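Local structure of dermonecrotic toxin (Pasteurella multocida, 2EBF) at residues G47-W52 with R741-L746; L506-P511 with Q538-V543; N219-P224 with G232-L237. The protein acts as a potent mitogen and osteolytic toxin that induces bone resorption and is associated with severe progressive atrophic rhinitis in pigs, this chain being its C-terminal region. All coordinates share one frame; numbering follows the deposited sequence.

Contact 1: residues G47-W52 with R741-L746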
ATOM      1  N   GLY A  47       9.408  12.078  20.618  1.00 32.63           N
ATOM      2  CA  GLY A  47      10.128  13.055  21.425  1.00 32.43           C
ATOM      3  C   GLY A  47      11.613  12.758  21.440  1.00 32.11           C
ATOM      4  O   GLY A  47      12.017  11.584  21.448  1.00 31.94           O
ATOM      5  N   LEU A  48      12.422  13.820  21.439  1.00 31.17           N
ATOM      6  CA  LEU A  48      13.884  13.683  21.401  1.00 30.76           C
ATOM      7  C   LEU A  48      14.590  13.967  22.727  1.00 30.84           C
ATOM      8  O   LEU A  48      15.803  14.135  22.752  1.00 29.55           O
ATOM      9  CB  LEU A  48      14.466  14.560  20.295  1.00 30.85           C
ATOM     10  CG  LEU A  48      14.029  14.193  18.870  1.00 31.12           C
ATOM     11  CD1 LEU A  48      14.536  15.214  17.893  1.00 30.40           C
ATOM     12  CD2 LEU A  48      14.505  12.774  18.496  1.00 30.73           C
ATOM     13  N   GLU A  49      13.836  13.989  23.827  1.00 30.95           N
ATOM     14  CA  GLU A  49      14.411  14.282  25.150  1.00 31.71           C
ATOM     15  C   GLU A  49      15.464  13.275  25.603  1.00 31.45           C
ATOM     16  O   GLU A  49      16.327  13.601  26.420  1.00 30.89           O
ATOM     17  CB  GLU A  49      13.325  14.412  26.223  1.00 32.35           C
ATOM     18  CG  GLU A  49      12.380  15.580  26.009  1.00 35.55           C
ATOM     19  CD  GLU A  49      11.093  15.189  25.290  1.00 39.69           C
ATOM     20  OE1 GLU A  49      10.045  15.801  25.604  1.00 43.78           O
ATOM     21  OE2 GLU A  49      11.115  14.281  24.427  1.00 38.30           O
ATOM     22  N   GLY A  50      15.387  12.052  25.082  1.00 31.00           N
ATOM     23  CA  GLY A  50      16.331  11.012  25.462  1.00 30.77           C
ATOM     24  C   GLY A  50      17.373  10.670  24.414  1.00 30.58           C
ATOM     25  O   GLY A  50      18.039   9.637  24.510  1.00 31.29           O
ATOM     26  N   VAL A  51      17.512  11.530  23.408  1.00 29.48           N
ATOM     27  CA  VAL A  51      18.458  11.304  22.331  1.00 28.81           C
ATOM     28  C   VAL A  51      19.496  12.419  22.386  1.00 28.51           C
ATOM     29  O   VAL A  51      19.141  13.594  22.377  1.00 28.43           O
ATOM     30  CB  VAL A  51      17.752  11.310  20.945  1.00 29.01           C
ATOM     31  CG1 VAL A  51      18.758  11.122  19.816  1.00 28.82           C
ATOM     32  CG2 VAL A  51      16.669  10.250  20.872  1.00 27.97           C
ATOM     33  N   TRP A  52      20.771  12.037  22.449  1.00 27.86           N
ATOM     34  CA  TRP A  52      21.877  12.980  22.504  1.00 27.60           C
ATOM     35  C   TRP A  52      21.840  13.937  21.330  1.00 26.76           C
ATOM     36  O   TRP A  52      21.466  13.554  20.213  1.00 26.09           O
ATOM     37  CB  TRP A  52      23.219  12.252  22.446  1.00 27.97           C
ATOM     38  CG  TRP A  52      23.643  11.507  23.675  1.00 28.76           C
ATOM     39  CD1 TRP A  52      23.207  11.685  24.966  1.00 29.57           C
ATOM     40  CD2 TRP A  52      24.642  10.486  23.725  1.00 29.37           C
ATOM     41  NE1 TRP A  52      23.871  10.811  25.810  1.00 29.00           N
ATOM     42  CE2 TRP A  52      24.754  10.069  25.071  1.00 28.75           C
ATOM     43  CE3 TRP A  52      25.457   9.879  22.753  1.00 28.89           C
ATOM     44  CZ2 TRP A  52      25.644   9.071  25.472  1.00 29.36           C
ATOM     45  CZ3 TRP A  52      26.335   8.883  23.151  1.00 29.90           C
ATOM     46  CH2 TRP A  52      26.419   8.488  24.503  1.00 29.64           C
ATOM     47  N   ARG A 741       2.274  10.214  28.656  1.00 38.21           N
ATOM     48  CA  ARG A 741       3.560   9.790  29.180  1.00 40.66           C
ATOM     49  C   ARG A 741       4.634  10.808  28.871  1.00 42.55           C
ATOM     50  O   ARG A 741       4.613  11.440  27.816  1.00 42.34           O
ATOM     51  CB  ARG A 741       3.995   8.489  28.513  1.00 40.20           C
ATOM     52  CG  ARG A 741       3.372   7.247  29.050  1.00 40.17           C
ATOM     53  CD  ARG A 741       3.882   6.060  28.244  1.00 39.79           C
ATOM     54  NE  ARG A 741       3.073   5.818  27.051  1.00 37.48           N
ATOM     55  CZ  ARG A 741       3.206   4.760  26.260  1.00 37.96           C
ATOM     56  NH1 ARG A 741       4.152   3.846  26.503  1.00 33.39           N
ATOM     57  NH2 ARG A 741       2.394   4.623  25.217  1.00 36.78           N
ATOM     58  N   LEU A 742       5.596  10.922  29.786  1.00 45.42           N
ATOM     59  CA  LEU A 742       6.846  11.621  29.507  1.00 47.81           C
ATOM     60  C   LEU A 742       7.670  10.774  28.536  1.00 49.54           C
ATOM     61  O   LEU A 742       7.503   9.540  28.456  1.00 49.22           O
ATOM     62  CB  LEU A 742       7.636  11.877  30.792  1.00 47.76           C
ATOM     63  CG  LEU A 742       7.080  12.915  31.771  1.00 49.01           C
ATOM     64  CD1 LEU A 742       7.645  12.683  33.170  1.00 49.82           C
ATOM     65  CD2 LEU A 742       7.371  14.336  31.291  1.00 49.84           C
ATOM     66  N   THR A 743       8.542  11.443  27.786  1.00 51.49           N
ATOM     67  CA  THR A 743       9.465  10.760  26.879  1.00 53.65           C
ATOM     68  C   THR A 743      10.397   9.838  27.688  1.00 55.28           C
ATOM     69  O   THR A 743      10.832   8.782  27.202  1.00 55.40           O
ATOM     70  CB  THR A 743      10.231  11.778  26.019  1.00 53.30           C
ATOM     71  OG1 THR A 743       9.286  12.540  25.255  1.00 53.55           O
ATOM     72  CG2 THR A 743      11.184  11.089  25.069  1.00 53.29           C
ATOM     73  N   ARG A 744      10.675  10.247  28.927  1.00 57.42           N
ATOM     74  CA  ARG A 744      11.257   9.365  29.949  1.00 59.83           C
ATOM     75  C   ARG A 744      12.488   8.593  29.450  1.00 60.86           C
ATOM     76  O   ARG A 744      12.549   7.355  29.506  1.00 61.51           O
ATOM     77  CB  ARG A 744      10.185   8.415  30.505  1.00 59.92           C
ATOM     78  CG  ARG A 744      10.642   7.523  31.648  1.00 61.89           C
ATOM     79  CD  ARG A 744      10.165   6.096  31.407  1.00 64.77           C
ATOM     80  NE  ARG A 744      11.149   5.107  31.845  1.00 67.17           N
ATOM     81  CZ  ARG A 744      11.327   3.919  31.270  1.00 68.54           C
ATOM     82  NH1 ARG A 744      10.592   3.563  30.219  1.00 68.99           N
ATOM     83  NH2 ARG A 744      12.249   3.086  31.742  1.00 68.57           N
ATOM     84  N   ALA A 745      13.458   9.336  28.936  1.00 61.76           N
ATOM     85  CA  ALA A 745      14.759   8.775  28.639  1.00 62.49           C
ATOM     86  C   ALA A 745      15.765   9.585  29.446  1.00 62.87           C
ATOM     87  O   ALA A 745      15.435  10.045  30.549  1.00 63.00           O
ATOM     88  CB  ALA A 745      15.029   8.855  27.164  1.00 62.63           C
ATOM     89  N   LEU A 746      16.979   9.759  28.924  1.00 63.06           N
ATOM     90  CA  LEU A 746      17.940  10.664  29.557  1.00 63.43           C
ATOM     91  C   LEU A 746      17.660  12.125  29.191  1.00 63.50           C
ATOM     92  O   LEU A 746      16.527  12.599  29.301  1.00 63.56           O
ATOM     93  CB  LEU A 746      19.400  10.275  29.249  1.00 63.44           C
ATOM     94  CG  LEU A 746      20.020  10.066  27.853  1.00 63.68           C
ATOM     95  CD1 LEU A 746      19.462   8.817  27.178  1.00 64.05           C
ATOM     96  CD2 LEU A 746      19.941  11.297  26.931  1.00 62.77           C
TER
HETATM   97  O   HOH W   1       7.940  10.693  23.223  1.00 57.36           O
HETATM   98  O   HOH W   2       8.057  14.184  27.918  1.00 46.50           O
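T743 OG1 gives its proton to E49 OE2 at 2.7 Å, the single direct hydrogen bond between 47-52 and the last residues of the chain. It ties the end of the C3 region to the loop leading into helix 54-60, within the membrane localization part of the toxin. The hydroxyl does not lie in line with the carboxylate: it meets the oxygen from above, 52° out of the carboxylate plane. The bend of E49 at chi2 (96°) brings the carboxylate to the threonine hydroxyl, and the two side chains cross at about a right angle. With OG1 beside its own backbone N (chi1 -60°), T743 leaves CG2 to rest 3.7 Å from G47 O.

Water extends this polar patch. One molecule donates to T743 OG1 at 3.1 Å and accepts a longer bond from G47 N; another accepts from T743 N at 2.8 Å and reaches E49 OE1 weakly. R45 NH2 meets the tail at R741 O and, weakly, at T743 OG1.

The one apolar side-chain pair is at the end of the chain. L746 brings its CD2 methyl to W52 CD1 at 3.8 Å, the two side chains crossing at about a right angle, while both its methyls lie against the G50 carbonyl. Q124 of helix 115-129 touches both W52 and L746.

The chemistry is thus that of a tail docked by a hydroxyl-carboxylate bond, water bridges and one leucine, rather than by shared strands.

Contact 2: residues L506-P511 with Q538-V543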
ATOM      1  N   LEU A 506      -4.591 -14.256 -12.786  1.00 31.91           N
ATOM      2  CA  LEU A 506      -5.038 -12.865 -12.723  1.00 30.47           C
ATOM      3  C   LEU A 506      -6.549 -12.769 -12.889  1.00 30.11           C
ATOM      4  O   LEU A 506      -7.184 -11.860 -12.358  1.00 30.03           O
ATOM      5  CB  LEU A 506      -4.329 -12.016 -13.793  1.00 30.04           C
ATOM      6  CG  LEU A 506      -2.791 -12.042 -13.806  1.00 29.71           C
ATOM      7  CD1 LEU A 506      -2.256 -11.250 -14.990  1.00 28.39           C
ATOM      8  CD2 LEU A 506      -2.195 -11.513 -12.480  1.00 29.97           C
ATOM      9  N   LEU A 507      -7.107 -13.727 -13.623  1.00 29.68           N
ATOM     10  CA  LEU A 507      -8.507 -13.710 -14.047  1.00 29.32           C
ATOM     11  C   LEU A 507      -9.500 -13.779 -12.901  1.00 28.86           C
ATOM     12  O   LEU A 507     -10.333 -12.885 -12.749  1.00 28.74           O
ATOM     13  CB  LEU A 507      -8.771 -14.876 -15.006  1.00 29.42           C
ATOM     14  CG  LEU A 507      -8.051 -14.841 -16.359  1.00 31.45           C
ATOM     15  CD1 LEU A 507      -8.275 -16.130 -17.129  1.00 31.91           C
ATOM     16  CD2 LEU A 507      -8.548 -13.665 -17.160  1.00 31.08           C
ATOM     17  N   ASN A 508      -9.414 -14.865 -12.127  1.00 27.97           N
ATOM     18  CA  ASN A 508     -10.305 -15.136 -10.997  1.00 27.88           C
ATOM     19  C   ASN A 508      -9.601 -14.940  -9.654  1.00 27.62           C
ATOM     20  O   ASN A 508      -8.480 -14.421  -9.611  1.00 27.83           O
ATOM     21  CB  ASN A 508     -10.874 -16.559 -11.110  1.00 27.54           C
ATOM     22  CG  ASN A 508     -11.949 -16.668 -12.190  1.00 27.31           C
ATOM     23  OD1 ASN A 508     -12.887 -15.862 -12.238  1.00 27.86           O
ATOM     24  ND2 ASN A 508     -11.816 -17.665 -13.059  1.00 28.74           N
ATOM     25  N   SER A 509     -10.250 -15.350  -8.565  1.00 27.69           N
ATOM     26  CA  SER A 509      -9.745 -15.055  -7.224  1.00 27.78           C
ATOM     27  C   SER A 509      -8.477 -15.816  -6.903  1.00 27.53           C
ATOM     28  O   SER A 509      -8.218 -16.879  -7.471  1.00 28.16           O
ATOM     29  CB  SER A 509     -10.810 -15.297  -6.147  1.00 27.48           C
ATOM     30  OG  SER A 509     -11.954 -14.483  -6.376  1.00 27.57           O
ATOM     31  N   THR A 510      -7.671 -15.238  -6.020  1.00 27.66           N
ATOM     32  CA  THR A 510      -6.459 -15.868  -5.501  1.00 27.86           C
ATOM     33  C   THR A 510      -6.355 -15.492  -4.013  1.00 28.31           C
ATOM     34  O   THR A 510      -7.060 -14.578  -3.562  1.00 28.23           O
ATOM     35  CB  THR A 510      -5.187 -15.374  -6.224  1.00 27.87           C
ATOM     36  OG1 THR A 510      -5.224 -13.941  -6.309  1.00 28.04           O
ATOM     37  CG2 THR A 510      -5.044 -16.003  -7.632  1.00 27.59           C
ATOM     38  N   PRO A 511      -5.524 -16.218  -3.239  1.00 28.86           N
ATOM     39  CA  PRO A 511      -5.315 -15.892  -1.817  1.00 28.83           C
ATOM     40  C   PRO A 511      -4.823 -14.468  -1.544  1.00 28.97           C
ATOM     41  O   PRO A 511      -3.859 -14.006  -2.172  1.00 29.07           O
ATOM     42  CB  PRO A 511      -4.262 -16.913  -1.387  1.00 28.70           C
ATOM     43  CG  PRO A 511      -4.519 -18.089  -2.260  1.00 29.30           C
ATOM     44  CD  PRO A 511      -4.786 -17.443  -3.613  1.00 28.87           C
ATOM     45  N   GLN A 538     -15.407 -21.978 -23.225  1.00 33.43           N
ATOM     46  CA  GLN A 538     -16.149 -22.245 -22.003  1.00 33.73           C
ATOM     47  C   GLN A 538     -15.816 -21.321 -20.855  1.00 32.80           C
ATOM     48  O   GLN A 538     -14.748 -20.718 -20.820  1.00 32.60           O
ATOM     49  CB  GLN A 538     -15.960 -23.696 -21.572  1.00 34.41           C
ATOM     50  CG  GLN A 538     -14.527 -24.111 -21.398  1.00 37.96           C
ATOM     51  CD  GLN A 538     -14.314 -25.587 -21.698  1.00 42.75           C
ATOM     52  OE1 GLN A 538     -15.244 -26.298 -22.093  1.00 45.02           O
ATOM     53  NE2 GLN A 538     -13.085 -26.055 -21.506  1.00 44.85           N
ATOM     54  N   PHE A 539     -16.759 -21.245 -19.922  1.00 31.83           N
ATOM     55  CA  PHE A 539     -16.636 -20.459 -18.711  1.00 30.88           C
ATOM     56  C   PHE A 539     -15.547 -21.020 -17.810  1.00 31.01           C
ATOM     57  O   PHE A 539     -15.362 -22.238 -17.718  1.00 30.55           O
ATOM     58  CB  PHE A 539     -17.982 -20.455 -17.993  1.00 30.70           C
ATOM     59  CG  PHE A 539     -18.005 -19.649 -16.725  1.00 29.25           C
ATOM     60  CD1 PHE A 539     -18.257 -20.269 -15.506  1.00 27.84           C
ATOM     61  CD2 PHE A 539     -17.797 -18.274 -16.749  1.00 28.97           C
ATOM     62  CE1 PHE A 539     -18.299 -19.530 -14.330  1.00 27.24           C
ATOM     63  CE2 PHE A 539     -17.836 -17.523 -15.571  1.00 27.66           C
ATOM     64  CZ  PHE A 539     -18.080 -18.151 -14.367  1.00 28.68           C
ATOM     65  N   LEU A 540     -14.834 -20.112 -17.154  1.00 30.71           N
ATOM     66  CA  LEU A 540     -13.798 -20.450 -16.202  1.00 31.78           C
ATOM     67  C   LEU A 540     -14.289 -20.005 -14.815  1.00 31.41           C
ATOM     68  O   LEU A 540     -14.158 -18.839 -14.474  1.00 31.21           O
ATOM     69  CB  LEU A 540     -12.530 -19.685 -16.564  1.00 32.08           C
ATOM     70  CG  LEU A 540     -11.118 -20.252 -16.508  1.00 34.61           C
ATOM     71  CD1 LEU A 540     -10.183 -19.099 -16.157  1.00 35.14           C
ATOM     72  CD2 LEU A 540     -10.956 -21.374 -15.500  1.00 36.44           C
ATOM     73  N   PRO A 541     -14.899 -20.927 -14.040  1.00 31.61           N
ATOM     74  CA  PRO A 541     -15.484 -20.592 -12.732  1.00 31.49           C
ATOM     75  C   PRO A 541     -14.482 -20.113 -11.696  1.00 31.26           C
ATOM     76  O   PRO A 541     -13.320 -20.510 -11.726  1.00 31.63           O
ATOM     77  CB  PRO A 541     -16.110 -21.916 -12.267  1.00 31.69           C
ATOM     78  CG  PRO A 541     -15.422 -22.964 -13.036  1.00 31.88           C
ATOM     79  CD  PRO A 541     -15.098 -22.350 -14.373  1.00 31.91           C
ATOM     80  N   ASP A 542     -14.941 -19.265 -10.781  1.00 31.67           N
ATOM     81  CA  ASP A 542     -14.123 -18.848  -9.645  1.00 32.42           C
ATOM     82  C   ASP A 542     -14.235 -19.929  -8.578  1.00 32.98           C
ATOM     83  O   ASP A 542     -15.241 -20.015  -7.875  1.00 34.27           O
ATOM     84  CB  ASP A 542     -14.602 -17.501  -9.092  1.00 31.77           C
ATOM     85  CG  ASP A 542     -13.579 -16.846  -8.171  1.00 31.68           C
ATOM     86  OD1 ASP A 542     -12.379 -17.170  -8.278  1.00 31.48           O
ATOM     87  OD2 ASP A 542     -13.975 -15.993  -7.350  1.00 30.48           O
ATOM     88  N   VAL A 543     -13.211 -20.768  -8.482  1.00 33.46           N
ATOM     89  CA  VAL A 543     -13.255 -21.952  -7.630  1.00 33.20           C
ATOM     90  C   VAL A 543     -13.147 -21.599  -6.132  1.00 32.77           C
ATOM     91  O   VAL A 543     -12.460 -20.650  -5.760  1.00 32.04           O
ATOM     92  CB  VAL A 543     -12.201 -23.011  -8.086  1.00 33.49           C
ATOM     93  CG1 VAL A 543     -10.802 -22.687  -7.591  1.00 32.98           C
ATOM     94  CG2 VAL A 543     -12.609 -24.384  -7.650  1.00 34.92           C
TER
HETATM   95  O   HOH W   3     -14.969 -16.262 -14.304  1.00 26.36           O
HETATM   96  O   HOH W   4     -10.474 -20.067 -11.752  1.00 55.15           O
HETATM   97  O   HOH W   5     -10.445 -19.052  -8.862  1.00 45.35           O
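D542 OD2 is gripped by two groups, by S509 OG at 2.7 Å and, through a salt bridge, by R547 NE. The serine proton arrives on the syn lone pair of OD2, the side facing the other carboxylate oxygen. That other oxygen, OD1 of D542, is taken by S509 N at 2.8 Å, a fairly straight bond (157°) that comes from above the carboxylate plane; a water gives it a second hydrogen bond. One serine therefore holds both oxygens, backbone against OD1 and hydroxyl against OD2, which fixes the rotation of the acid. The arginine would probably keep it ionised. S509 OG is bonded in turn to Y338 OH.

N508, the first residue to leave the helical path after 504-507, illustrates a fully used amide. Its ND2 donates to L540 O at 3.0 Å, approaching from above the carbonyl plane, and to a water that also bonds P541 O. Its OD1 accepts from Q522 NE2 and from another water, which donates at 2.7 Å to L540 O as well. Every polar position is taken, which would disfavour flipping of the amide. It slides antiparallel past the D542 carboxylate, the two planes only 25° apart. Beside these bonds L507 CD1 meets L540 CD1 at 3.7 Å, the leucines crossing at about a right angle.

The junction thus fastens the end of helix 504-507 to the chain leaving strand 537-539, an outermost strand of the mixed sheet in the C2 region. Strand 528-531 pairs with that strand on the sheet side, helix 520-524 packs against both segments, and W341 of helix 339-345 touches D542.

Contact 3: residues N219-P224 with G232-L237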
ATOM      1  N   ASN A 219      33.780 -17.708 -20.489  1.00 52.05           N
ATOM      2  CA  ASN A 219      34.541 -16.857 -21.392  1.00 52.09           C
ATOM      3  C   ASN A 219      33.718 -16.557 -22.635  1.00 52.14           C
ATOM      4  O   ASN A 219      33.864 -17.215 -23.668  1.00 51.98           O
ATOM      5  CB  ASN A 219      35.866 -17.518 -21.782  1.00 52.07           C
ATOM      6  CG  ASN A 219      36.848 -17.590 -20.631  1.00 52.37           C
ATOM      7  OD1 ASN A 219      37.005 -16.636 -19.864  1.00 52.03           O
ATOM      8  ND2 ASN A 219      37.527 -18.726 -20.511  1.00 52.83           N
ATOM      9  N   TYR A 220      32.849 -15.558 -22.523  1.00 52.19           N
ATOM     10  CA  TYR A 220      32.000 -15.149 -23.634  1.00 52.19           C
ATOM     11  C   TYR A 220      32.822 -14.658 -24.837  1.00 52.19           C
ATOM     12  O   TYR A 220      32.329 -14.621 -25.967  1.00 51.89           O
ATOM     13  CB  TYR A 220      30.985 -14.093 -23.179  1.00 52.22           C
ATOM     14  CG  TYR A 220      29.991 -14.594 -22.147  1.00 52.07           C
ATOM     15  CD1 TYR A 220      30.193 -14.365 -20.792  1.00 52.04           C
ATOM     16  CD2 TYR A 220      28.846 -15.297 -22.533  1.00 52.32           C
ATOM     17  CE1 TYR A 220      29.283 -14.823 -19.840  1.00 52.33           C
ATOM     18  CE2 TYR A 220      27.929 -15.758 -21.589  1.00 52.18           C
ATOM     19  CZ  TYR A 220      28.154 -15.514 -20.243  1.00 52.40           C
ATOM     20  OH  TYR A 220      27.257 -15.965 -19.300  1.00 52.24           O
ATOM     21  N   TRP A 221      34.081 -14.306 -24.581  1.00 52.19           N
ATOM     22  CA  TRP A 221      34.990 -13.804 -25.617  1.00 52.34           C
ATOM     23  C   TRP A 221      35.514 -14.901 -26.550  1.00 52.37           C
ATOM     24  O   TRP A 221      35.962 -14.615 -27.668  1.00 52.24           O
ATOM     25  CB  TRP A 221      36.146 -13.014 -24.987  1.00 52.39           C
ATOM     26  CG  TRP A 221      36.874 -13.747 -23.898  1.00 52.61           C
ATOM     27  CD1 TRP A 221      36.509 -13.841 -22.583  1.00 52.45           C
ATOM     28  CD2 TRP A 221      38.100 -14.479 -24.027  1.00 52.72           C
ATOM     29  NE1 TRP A 221      37.430 -14.588 -21.888  1.00 52.39           N
ATOM     30  CE2 TRP A 221      38.415 -14.994 -22.750  1.00 52.53           C
ATOM     31  CE3 TRP A 221      38.961 -14.753 -25.101  1.00 52.66           C
ATOM     32  CZ2 TRP A 221      39.554 -15.766 -22.514  1.00 52.58           C
ATOM     33  CZ3 TRP A 221      40.094 -15.521 -24.867  1.00 52.38           C
ATOM     34  CH2 TRP A 221      40.378 -16.020 -23.584  1.00 52.68           C
ATOM     35  N   GLU A 222      35.442 -16.149 -26.089  1.00 52.46           N
ATOM     36  CA  GLU A 222      35.867 -17.305 -26.877  1.00 52.75           C
ATOM     37  C   GLU A 222      34.800 -17.750 -27.880  1.00 52.85           C
ATOM     38  O   GLU A 222      35.113 -18.398 -28.883  1.00 52.75           O
ATOM     39  CB  GLU A 222      36.267 -18.457 -25.954  1.00 52.70           C
ATOM     40  CG  GLU A 222      37.524 -18.150 -25.139  1.00 53.06           C
ATOM     41  CD  GLU A 222      37.992 -19.298 -24.261  1.00 53.17           C
ATOM     42  OE1 GLU A 222      37.160 -20.124 -23.828  1.00 53.57           O
ATOM     43  OE2 GLU A 222      39.209 -19.361 -23.994  1.00 54.18           O
ATOM     44  N   LEU A 223      33.549 -17.380 -27.606  1.00 52.91           N
ATOM     45  CA  LEU A 223      32.398 -17.741 -28.438  1.00 52.94           C
ATOM     46  C   LEU A 223      32.543 -17.332 -29.919  1.00 52.75           C
ATOM     47  O   LEU A 223      33.072 -16.257 -30.224  1.00 52.64           O
ATOM     48  CB  LEU A 223      31.099 -17.169 -27.830  1.00 53.00           C
ATOM     49  CG  LEU A 223      30.332 -17.930 -26.726  1.00 53.34           C
ATOM     50  CD1 LEU A 223      29.889 -19.324 -27.178  1.00 53.73           C
ATOM     51  CD2 LEU A 223      31.098 -18.032 -25.407  1.00 53.94           C
ATOM     52  N   PRO A 224      32.079 -18.200 -30.841  1.00 52.73           N
ATOM     53  CA  PRO A 224      32.218 -17.987 -32.288  1.00 52.67           C
ATOM     54  C   PRO A 224      31.770 -16.609 -32.799  1.00 52.76           C
ATOM     55  O   PRO A 224      32.377 -16.080 -33.735  1.00 52.64           O
ATOM     56  CB  PRO A 224      31.333 -19.084 -32.885  1.00 52.68           C
ATOM     57  CG  PRO A 224      31.353 -20.162 -31.873  1.00 52.69           C
ATOM     58  CD  PRO A 224      31.392 -19.473 -30.545  1.00 52.70           C
ATOM     59  N   GLY A 232      40.203 -10.508 -25.729  1.00 50.90           N
ATOM     60  CA  GLY A 232      40.682 -11.565 -24.834  1.00 50.52           C
ATOM     61  C   GLY A 232      40.056 -11.677 -23.451  1.00 50.35           C
ATOM     62  O   GLY A 232      40.508 -12.488 -22.633  1.00 50.47           O
ATOM     63  N   SER A 233      39.027 -10.875 -23.177  1.00 49.88           N
ATOM     64  CA  SER A 233      38.306 -10.944 -21.896  1.00 49.34           C
ATOM     65  C   SER A 233      36.835 -10.542 -22.041  1.00 49.06           C
ATOM     66  O   SER A 233      36.439  -9.969 -23.061  1.00 48.91           O
ATOM     67  CB  SER A 233      38.996 -10.091 -20.824  1.00 49.25           C
ATOM     68  OG  SER A 233      38.941  -8.710 -21.140  1.00 49.01           O
ATOM     69  N   ASN A 234      36.033 -10.852 -21.020  1.00 48.68           N
ATOM     70  CA  ASN A 234      34.619 -10.466 -20.999  1.00 48.33           C
ATOM     71  C   ASN A 234      34.467  -8.950 -20.984  1.00 48.34           C
ATOM     72  O   ASN A 234      33.701  -8.392 -21.768  1.00 48.22           O
ATOM     73  CB  ASN A 234      33.888 -11.096 -19.811  1.00 48.00           C
ATOM     74  CG  ASN A 234      33.711 -12.597 -19.955  1.00 47.45           C
ATOM     75  OD1 ASN A 234      33.689 -13.136 -21.063  1.00 47.70           O
ATOM     76  ND2 ASN A 234      33.575 -13.282 -18.831  1.00 45.92           N
ATOM     77  N   SER A 235      35.229  -8.292 -20.113  1.00 48.40           N
ATOM     78  CA  SER A 235      35.230  -6.833 -20.009  1.00 48.67           C
ATOM     79  C   SER A 235      35.680  -6.129 -21.293  1.00 48.85           C
ATOM     80  O   SER A 235      35.356  -4.959 -21.508  1.00 48.99           O
ATOM     81  CB  SER A 235      36.097  -6.383 -18.829  1.00 48.67           C
ATOM     82  OG  SER A 235      37.450  -6.758 -19.008  1.00 48.83           O
ATOM     83  N   ALA A 236      36.420  -6.847 -22.139  1.00 48.91           N
ATOM     84  CA  ALA A 236      36.862  -6.325 -23.433  1.00 49.02           C
ATOM     85  C   ALA A 236      35.760  -6.385 -24.501  1.00 49.13           C
ATOM     86  O   ALA A 236      35.712  -5.531 -25.392  1.00 49.08           O
ATOM     87  CB  ALA A 236      38.106  -7.058 -23.907  1.00 48.98           C
ATOM     88  N   LEU A 237      34.893  -7.395 -24.406  1.00 49.21           N
ATOM     89  CA  LEU A 237      33.723  -7.530 -25.286  1.00 49.53           C
ATOM     90  C   LEU A 237      32.729  -6.393 -25.092  1.00 49.69           C
ATOM     91  O   LEU A 237      32.079  -5.946 -26.043  1.00 49.67           O
ATOM     92  CB  LEU A 237      32.975  -8.832 -24.993  1.00 49.40           C
ATOM     93  CG  LEU A 237      33.515 -10.213 -25.344  1.00 49.47           C
ATOM     94  CD1 LEU A 237      32.470 -11.226 -24.953  1.00 49.00           C
ATOM     95  CD2 LEU A 237      33.842 -10.339 -26.835  1.00 49.49           C
TER
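W221 lays one indole face on the backbone of G232 and of S233, the N-cap residue of helix 234-248, and this is the tight part of the contact. G232 O sits over the ring system, 3.3 Å from W221 CE2. Next to it S233 CA makes a CH-pi contact, 3.7 Å from the centroid of the five-membered ring of W221 and 19° off its normal. The opposite face is backed by N219 CB and E222 CG, so the indole is sandwiched between its own loop and the helix start. W221 NE1 donates to N219 OD1 at 2.9 Å, although that oxygen lies tilted from the ring plane.

L237 fills in from the first turn of the helix. Its CD1 reaches Y220 CB at 3.7 Å, and L237 CG lies 3.9 Å from W221 CB.

The solvent side is that of G232, which is exposed; there its CA makes a longer CH-pi contact with the six-membered ring of the partly exposed W221.

At the buried end, around N234, the one hydrogen bond between the segments is weak: Y220 N to N234 OD1 measures 3.0 Å but is bent to 128°. The same N234 OD1 stands 3.3 Å from W221 CD1, at the ring edge. N234 has further bonds at its other branch, where ND2 donates to F213 O and T218 O, stitching the helix start to the loops before it.

Here, then, cohesion rests on an aromatic plate against peptide backbone, with weak polar bonding between the segments in second place.

Overall arrangement
The three contacts stand well apart, with centres 54 Å (1 and 2), 60 Å (1 and 3) and 48 Å (2 and 3) from one another, and none touches another. Along the chain, contact 1 joins near-terminal segments almost 690 residues apart, and the other two fall between them: contact 3 first, then contact 2. Contacts 1 and 2 lie on opposite sides of the chain's centre. Contacts 2 and 3 belong to the C2 region, one at the edge of its mixed sheet, the other at the start of helix 234-248. Contact 1 alone bridges regions, bringing the end of C3 back to the membrane localization part and so linking the two ends of the chain.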